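PDB 5Y6T: endo-1,4-beta-mannanase from Eisenia fetida, which probably hydrolyses internal beta-1,4-mannosidic linkages in mannan polysaccharides, as a cold-adapted member of glycoside hydrolase family 5. Local coordinates for residues Q6-Q11 / N110-I115; G13-N18 / V22-M27; S136-Y141 / I208-A213. One frame throughout, in Å; residues are numbered along the deposited sequence. Where two conformers were deposited one is given.

Contact 1: residues Q6-Q11 / N110-I115; sequences QFLDVQ and NVLVFI
At the N-terminal end of the (beta/alpha)8 barrel, Leu-8 is the one residue of 6-11 that reaches strand 112-119, its two methyls meeting Leu-112 and Phe-114. CD2 comes to the edge of the phenyl ring, near its plane, and lies 3.4 Å from Phe-114 CZ and 3.9 Å from Phe-114 CE2. CD1 goes to the other partner, where it meets Leu-112 CD1 at 4.1 Å, methyl against methyl. With CG anti to the backbone N (chi1 -164°), the leucine fork is directed at the barrel strand, and its side chain stands at about a right angle to that of Phe-114. No hydrogen bond links the segments; the backbones stay well apart, with 8.7 Å between the CA atoms of Leu-8 and Leu-112, and apolar side chains alone span the distance. All three residues are buried. Met-24 of strand 20-28 touches each of them, and Trp-324 of strand 322-325 meets the Phe-114 ring with its plane inclined at about 45°. Leu-112 itself bonds through its backbone to Asn-64 and Leu-66, joining its strand to strand 65-72, while Leu-8 leads into strand 9-11, which pairs antiparallel with strand 14-17.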
# COMPACT_ATOMS: atom_id res chain seq x y z
N GLN A 6 14.26 -2.19 16.83
CA GLN A 6 13.32 -1.21 16.36
C GLN A 6 12.79 -1.44 14.91
O GLN A 6 13.53 -1.63 13.95
CB GLN A 6 13.92 0.20 16.50
CG GLN A 6 14.13 0.62 17.95
CD GLN A 6 12.84 0.66 18.74
OE1 GLN A 6 11.84 1.20 18.27
NE2 GLN A 6 12.86 0.10 19.96
N PHE A 7 11.46 -1.35 14.77
CA PHE A 7 10.81 -1.39 13.47
C PHE A 7 9.98 -0.11 13.29
O PHE A 7 9.76 0.62 14.22
CB PHE A 7 9.86 -2.58 13.45
CG PHE A 7 10.55 -3.90 13.66
CD1 PHE A 7 10.69 -4.44 14.96
CD2 PHE A 7 11.06 -4.62 12.58
CE1 PHE A 7 11.30 -5.65 15.16
CE2 PHE A 7 11.69 -5.84 12.77
CZ PHE A 7 11.81 -6.37 14.06
N LEU A 8 9.60 0.17 12.05
CA LEU A 8 8.87 1.40 11.75
C LEU A 8 7.60 1.41 12.62
O LEU A 8 6.96 0.35 12.78
CB LEU A 8 8.58 1.43 10.26
CG LEU A 8 8.17 2.73 9.64
CD1 LEU A 8 9.33 3.70 9.75
CD2 LEU A 8 7.78 2.39 8.20
N ASP A 9 7.27 2.55 13.25
CA ASP A 9 6.04 2.62 14.03
C ASP A 9 5.38 4.00 13.93
O ASP A 9 5.85 4.85 13.15
CB ASP A 9 6.24 2.13 15.47
CG ASP A 9 6.87 3.14 16.37
OD1 ASP A 9 7.64 3.97 15.87
OD2 ASP A 9 6.61 3.10 17.60
N VAL A 10 4.26 4.16 14.62
CA VAL A 10 3.47 5.40 14.59
C VAL A 10 3.20 5.87 16.03
O VAL A 10 2.66 5.13 16.86
CB VAL A 10 2.15 5.23 13.81
CG1 VAL A 10 1.24 6.46 13.96
CG2 VAL A 10 2.41 4.93 12.36
N GLN A 11 3.51 7.13 16.27
CA GLN A 11 3.22 7.77 17.57
C GLN A 11 2.90 9.20 17.39
O GLN A 11 3.50 9.88 16.57
CB GLN A 11 4.40 7.63 18.52
CG GLN A 11 4.67 6.19 18.96
CD GLN A 11 3.50 5.56 19.72
OE1 GLN A 11 2.68 6.26 20.34
NE2 GLN A 11 3.38 4.22 19.62
N ASN A 110 19.49 -0.39 3.26
CA ASN A 110 18.75 0.56 4.06
C ASN A 110 17.44 1.08 3.42
O ASN A 110 17.18 2.29 3.40
CB ASN A 110 19.61 1.72 4.50
CG ASN A 110 20.73 1.27 5.41
OD1 ASN A 110 20.48 0.70 6.50
ND2 ASN A 110 21.98 1.53 4.99
N VAL A 111 16.73 0.16 2.80
CA VAL A 111 15.44 0.44 2.15
C VAL A 111 14.33 -0.35 2.86
O VAL A 111 14.46 -1.56 3.09
CB VAL A 111 15.51 0.00 0.69
CG1 VAL A 111 14.18 0.03 -0.00
CG2 VAL A 111 16.53 0.84 -0.05
N LEU A 112 13.28 0.38 3.24
CA LEU A 112 12.08 -0.17 3.84
C LEU A 112 11.09 -0.62 2.77
O LEU A 112 10.76 0.12 1.83
CB LEU A 112 11.44 0.89 4.73
CG LEU A 112 12.20 1.06 6.08
CD1 LEU A 112 11.84 2.36 6.80
CD2 LEU A 112 11.99 -0.15 6.98
N VAL A 113 10.55 -1.81 2.94
CA VAL A 113 9.68 -2.47 1.97
C VAL A 113 8.24 -2.51 2.49
O VAL A 113 8.00 -2.93 3.62
CB VAL A 113 10.16 -3.90 1.73
CG1 VAL A 113 9.25 -4.68 0.82
CG2 VAL A 113 11.56 -3.84 1.04
N PHE A 114 7.31 -2.10 1.63
CA PHE A 114 5.89 -2.17 1.90
C PHE A 114 5.27 -3.14 0.93
O PHE A 114 5.37 -2.96 -0.29
CB PHE A 114 5.27 -0.78 1.87
CG PHE A 114 5.82 0.13 2.96
CD1 PHE A 114 7.09 0.72 2.84
CD2 PHE A 114 5.16 0.30 4.15
CE1 PHE A 114 7.64 1.53 3.87
CE2 PHE A 114 5.70 1.09 5.15
CZ PHE A 114 6.96 1.65 5.03
N ILE A 115 4.60 -4.13 1.47
CA ILE A 115 4.12 -5.33 0.71
C ILE A 115 2.61 -5.31 0.60
O ILE A 115 1.93 -5.35 1.61
CB ILE A 115 4.57 -6.66 1.35
CG1 ILE A 115 6.10 -6.66 1.62
CG2 ILE A 115 4.19 -7.84 0.47
CD1 ILE A 115 6.58 -7.82 2.46

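Contact 2: residues G13-N18 / V22-M27; sequences GQLRLN and VFMSGM
Leu-15 and Val-22 are joined by one straight backbone hydrogen bond, Val-22 N to Leu-15 O, 2.9 Å long with an angle of 165° at the hydrogen. Round this bond the side chains interlock. Val-22 turns both methyls to the opposing strand: CG1 rests 3.9 Å from Leu-17 CB, while CG2 is wedged against the backbone, 3.8 Å from Leu-17 N. The isobutyl group of Leu-15, its CG anti to the backbone N (chi1 -165°), runs past the Val-22 carbonyl, and its CD2 comes within 3.6 Å of Met-24 CG. The two side chains cross at about a right angle, and the thioether chain, bent at both later torsions, curls back to bring its terminal methyl near the same CD2. Cutting Leu-15 back to an alanine takes away the methyl that meets Met-24 CG and would probably open a gap beside the Val-22 carbonyl.

The other face of strand 14-17 has a different chemistry. Arg-16 points away from Val-22 and grips Gln-14, two residues earlier on the same strand, side-on, with NH2 at 2.7 Å and NE at 3.1 Å from the single atom Gln-14 OE1. That oxygen lies in the guanidinium plane, yet NH2 approaches from well above the amide plane, 57° out of it. The double grip probably limits rotation of both long side chains. Farther out, the backbone of Arg-16 bonds to Asp-9 of strand 9-11, and Met-24 bonds through its backbone to Cys-321 and Ala-323, tying strand 20-28 to strand 322-325. Strands 14-17 and 20-28 form a beta hairpin that passes from an N-terminal antiparallel extension into the first parallel strand of a (beta/alpha)8 barrel, the fold of the GH5 hydrolases.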
# COMPACT_ATOMS: atom_id res chain seq x y z
N GLY A 13 0.79 10.74 15.92
CA GLY A 13 0.38 11.14 14.63
C GLY A 13 1.53 11.24 13.67
O GLY A 13 1.34 11.81 12.59
N GLN A 14 2.68 10.69 14.06
CA GLN A 14 3.91 10.71 13.19
C GLN A 14 4.44 9.34 12.93
O GLN A 14 4.30 8.44 13.75
CB GLN A 14 5.05 11.45 13.88
CG GLN A 14 4.67 12.91 14.07
CD GLN A 14 5.69 13.68 14.83
OE1 GLN A 14 6.64 13.13 15.40
NE2 GLN A 14 5.46 14.96 14.91
N LEU A 15 5.03 9.16 11.74
CA LEU A 15 5.80 7.97 11.46
C LEU A 15 7.20 8.10 12.07
O LEU A 15 7.92 9.09 11.84
CB LEU A 15 5.94 7.81 9.96
CG LEU A 15 6.41 6.47 9.44
CD1 LEU A 15 5.38 5.37 9.70
CD2 LEU A 15 6.61 6.59 7.92
N ARG A 16 7.59 7.06 12.81
CA ARG A 16 8.81 7.08 13.56
C ARG A 16 9.63 5.81 13.41
O ARG A 16 9.11 4.68 13.21
CB ARG A 16 8.51 7.30 15.03
CG ARG A 16 7.82 8.62 15.27
CD ARG A 16 8.09 9.15 16.61
NE ARG A 16 7.44 10.44 16.75
CZ ARG A 16 7.03 10.93 17.92
NH1 ARG A 16 7.18 10.23 19.04
NH2 ARG A 16 6.45 12.12 17.94
N LEU A 17 10.92 6.00 13.48
CA LEU A 17 11.85 4.86 13.51
C LEU A 17 12.87 5.24 14.56
O LEU A 17 13.54 6.25 14.47
CB LEU A 17 12.49 4.64 12.18
CG LEU A 17 13.42 3.42 12.16
CD1 LEU A 17 12.72 2.12 12.47
CD2 LEU A 17 14.10 3.47 10.80
N ASN A 18 12.98 4.36 15.57
CA ASN A 18 13.83 4.59 16.74
C ASN A 18 13.21 5.88 17.34
O ASN A 18 11.94 6.00 17.35
CB ASN A 18 15.31 4.66 16.31
CG ASN A 18 16.32 4.26 17.43
OD1 ASN A 18 17.53 4.47 17.26
ND2 ASN A 18 15.83 3.71 18.55
N VAL A 22 10.40 9.95 10.59
CA VAL A 22 11.00 9.52 9.29
C VAL A 22 9.96 9.73 8.20
O VAL A 22 8.78 9.65 8.45
CB VAL A 22 11.49 8.05 9.34
CG1 VAL A 22 12.71 7.97 10.24
CG2 VAL A 22 10.43 7.08 9.84
N PHE A 23 10.44 9.93 6.97
CA PHE A 23 9.57 10.13 5.82
C PHE A 23 9.88 9.05 4.79
O PHE A 23 11.03 8.88 4.45
CB PHE A 23 9.86 11.50 5.24
CG PHE A 23 9.02 11.86 4.04
CD1 PHE A 23 9.43 11.51 2.78
CD2 PHE A 23 7.78 12.52 4.21
CE1 PHE A 23 8.66 11.84 1.66
CE2 PHE A 23 7.02 12.87 3.09
CZ PHE A 23 7.49 12.58 1.84
N MET A 24 8.87 8.35 4.27
CA MET A 24 9.15 7.30 3.31
C MET A 24 9.19 7.90 1.90
O MET A 24 8.15 8.24 1.32
CB MET A 24 8.05 6.21 3.37
CG MET A 24 7.89 5.56 4.72
SD MET A 24 9.29 4.54 5.21
CE MET A 24 10.25 5.71 6.18
N SER A 25 10.38 7.99 1.33
CA SER A 25 10.58 8.53 0.01
C SER A 25 11.05 7.45 -0.94
O SER A 25 12.03 6.83 -0.67
CB SER A 25 11.60 9.65 0.02
OG SER A 25 11.86 10.18 -1.26
N GLY A 26 10.29 7.14 -1.97
CA GLY A 26 10.64 6.02 -2.80
C GLY A 26 9.71 5.81 -3.95
O GLY A 26 9.11 6.75 -4.43
N MET A 27 9.71 4.60 -4.49
CA MET A 27 8.88 4.28 -5.65
C MET A 27 8.04 3.06 -5.40
O MET A 27 8.48 2.12 -4.73
CB MET A 27 9.78 4.00 -6.90
CG MET A 27 10.71 5.13 -7.24
SD MET A 27 11.51 4.74 -8.84
CE MET A 27 12.90 5.87 -8.84

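Contact 3: residues S136-Y141 / I208-A213; sequences SKLQTY and INKQTA
The phenol ring of Tyr-141 and the carboxamide of Gln-211 meet with their planes 88° apart, the amide oxygen approaching the CD2-CE2 bond obliquely. Gln-211 OE1 lies 3.1 Å from Tyr-141 CE2 and 3.5 Å from Tyr-141 CD2, a close polar-to-aromatic approach without a hydrogen bond between the two residues. Trp-118 also meets the phenol, its plane inclined at about 60°. These groups belong to two neighbouring helices of the (beta/alpha)8 barrel's outer layer, 135-152 and 201-218, which run in the same general direction with their axes 10.8 Å apart and inclined by 28° over these segments.

What holds the amide in this orientation comes from beyond the interface: OE1 accepts from the indole NE1 of Trp-118, on strand 112-119, and NE2 donates to the carbonyl of Phe-207, one turn back in its own helix. Both polar ends of this buried side chain are thus satisfied. The hydroxyl of Tyr-141 is likewise anchored, bonded to His-71 NE2.

Leu-138 supplies the apolar part. Its CD1 packs 4.0 Å from Gln-211 NE2, and its CD2 lies 4.0 Å from Lys-210 CD: one methyl goes to each of two successive residues of the other helix. Lys-210 gives only its aliphatic portion to Leu-138; a bend at its last torsion accompanies the turn of NZ to the carbonyl of Gly-253. Within helix 201-218, Ile-208 O accepts twice, from Thr-212 N and from Thr-212 OG1 at 2.8 Å, the two donors arriving from opposite faces of the carbonyl plane.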
# COMPACT_ATOMS: atom_id res chain seq x y z
N SER A 136 -15.44 -18.50 5.29
CA SER A 136 -14.79 -19.81 5.48
C SER A 136 -13.56 -19.94 4.59
O SER A 136 -12.49 -20.42 5.02
CB SER A 136 -15.80 -20.97 5.27
OG SER A 136 -15.89 -21.43 3.93
N LYS A 137 -13.68 -19.47 3.37
CA LYS A 137 -12.52 -19.46 2.46
C LYS A 137 -11.46 -18.44 2.83
O LYS A 137 -10.26 -18.76 2.85
CB LYS A 137 -12.98 -19.28 1.02
CG LYS A 137 -13.73 -20.51 0.57
CD LYS A 137 -14.31 -20.42 -0.81
CE LYS A 137 -14.99 -21.76 -1.27
NZ LYS A 137 -15.70 -21.59 -2.62
N LEU A 138 -11.90 -17.21 3.17
CA LEU A 138 -10.98 -16.21 3.70
C LEU A 138 -10.18 -16.72 4.87
O LEU A 138 -8.97 -16.49 4.96
CB LEU A 138 -11.77 -14.93 4.06
CG LEU A 138 -10.90 -13.81 4.63
CD1 LEU A 138 -9.80 -13.44 3.64
CD2 LEU A 138 -11.87 -12.66 4.97
N GLN A 139 -10.84 -17.45 5.78
CA GLN A 139 -10.11 -17.91 6.95
C GLN A 139 -8.98 -18.91 6.55
O GLN A 139 -7.98 -18.97 7.22
CB GLN A 139 -11.04 -18.60 7.96
CG GLN A 139 -10.37 -18.82 9.29
CD GLN A 139 -10.00 -17.56 10.03
OE1 GLN A 139 -10.69 -16.49 9.94
NE2 GLN A 139 -8.84 -17.60 10.70
N THR A 140 -9.16 -19.71 5.49
CA THR A 140 -8.12 -20.56 4.99
C THR A 140 -6.95 -19.78 4.38
O THR A 140 -5.77 -20.09 4.57
CB THR A 140 -8.67 -21.67 4.05
OG1 THR A 140 -9.13 -21.12 2.78
CG2 THR A 140 -9.68 -22.52 4.82
N TYR A 141 -7.25 -18.73 3.63
CA TYR A 141 -6.21 -17.75 3.25
C TYR A 141 -5.42 -17.28 4.44
O TYR A 141 -4.16 -17.30 4.47
CB TYR A 141 -6.75 -16.55 2.41
CG TYR A 141 -5.61 -15.62 2.06
CD1 TYR A 141 -4.65 -16.00 1.15
CD2 TYR A 141 -5.47 -14.35 2.67
CE1 TYR A 141 -3.54 -15.19 0.94
CE2 TYR A 141 -4.40 -13.57 2.46
CZ TYR A 141 -3.44 -13.96 1.55
OH TYR A 141 -2.30 -13.20 1.34
N ILE A 208 -10.61 -6.41 4.58
CA ILE A 208 -9.49 -5.67 5.06
C ILE A 208 -9.31 -5.82 6.58
O ILE A 208 -8.16 -6.01 7.07
CB ILE A 208 -9.56 -4.17 4.62
CG1 ILE A 208 -9.41 -4.10 3.08
CG2 ILE A 208 -8.49 -3.34 5.30
CD1 ILE A 208 -10.02 -2.85 2.51
N ASN A 209 -10.37 -5.60 7.32
CA ASN A 209 -10.33 -5.67 8.77
C ASN A 209 -9.80 -7.03 9.23
O ASN A 209 -8.91 -7.10 10.09
CB ASN A 209 -11.76 -5.46 9.31
CG ASN A 209 -11.86 -5.72 10.84
OD1 ASN A 209 -12.59 -6.61 11.25
ND2 ASN A 209 -11.14 -4.92 11.65
N LYS A 210 -10.32 -8.11 8.67
CA LYS A 210 -9.95 -9.47 9.12
C LYS A 210 -8.51 -9.78 8.83
O LYS A 210 -7.81 -10.37 9.67
CB LYS A 210 -10.90 -10.56 8.62
CG LYS A 210 -12.34 -10.38 9.10
CD LYS A 210 -13.35 -11.32 8.44
CE LYS A 210 -14.79 -11.18 8.96
NZ LYS A 210 -15.04 -11.68 10.33
N GLN A 211 -8.06 -9.46 7.62
CA GLN A 211 -6.64 -9.69 7.30
C GLN A 211 -5.68 -8.79 8.03
O GLN A 211 -4.63 -9.24 8.48
CB GLN A 211 -6.39 -9.62 5.80
CG GLN A 211 -7.03 -10.76 5.07
CD GLN A 211 -6.97 -10.54 3.59
OE1 GLN A 211 -5.98 -10.90 2.93
NE2 GLN A 211 -7.99 -9.89 3.05
N THR A 212 -6.09 -7.56 8.30
CA THR A 212 -5.25 -6.65 9.07
C THR A 212 -5.07 -7.21 10.49
O THR A 212 -3.96 -7.22 11.03
CB THR A 212 -5.78 -5.20 9.06
OG1 THR A 212 -5.74 -4.66 7.71
CG2 THR A 212 -4.93 -4.30 9.90
N ALA A 213 -6.17 -7.66 11.09
CA ALA A 213 -6.15 -8.21 12.43
C ALA A 213 -5.19 -9.42 12.42
O ALA A 213 -4.33 -9.59 13.33
CB ALA A 213 -7.54 -8.67 12.82

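Contact 1 is wholly buried, whereas contacts 2 and 3 are buried with a partly exposed margin, at Arg-16 and Leu-17 in the one and Lys-210 in the other. Contacts 1 and 2 lie side by side at the barrel's N-terminal end, their centres 7 Å apart, and share a single sheet: Leu-8 CD1 packs 3.6 Å from Val-22 CG2, and contact 2 is nested within the loop that contact 1 closes. Contact 1 is purely apolar; contact 2 adds sheet hydrogen bonding and a polar outer face. Contact 3, about 23 Å from contact 1 between centres, joins two helices of the surrounding layer. There polar groups enter the interface itself, with partners on barrel strands (His-71, Trp-118) and on helices (Phe-207, Gly-253).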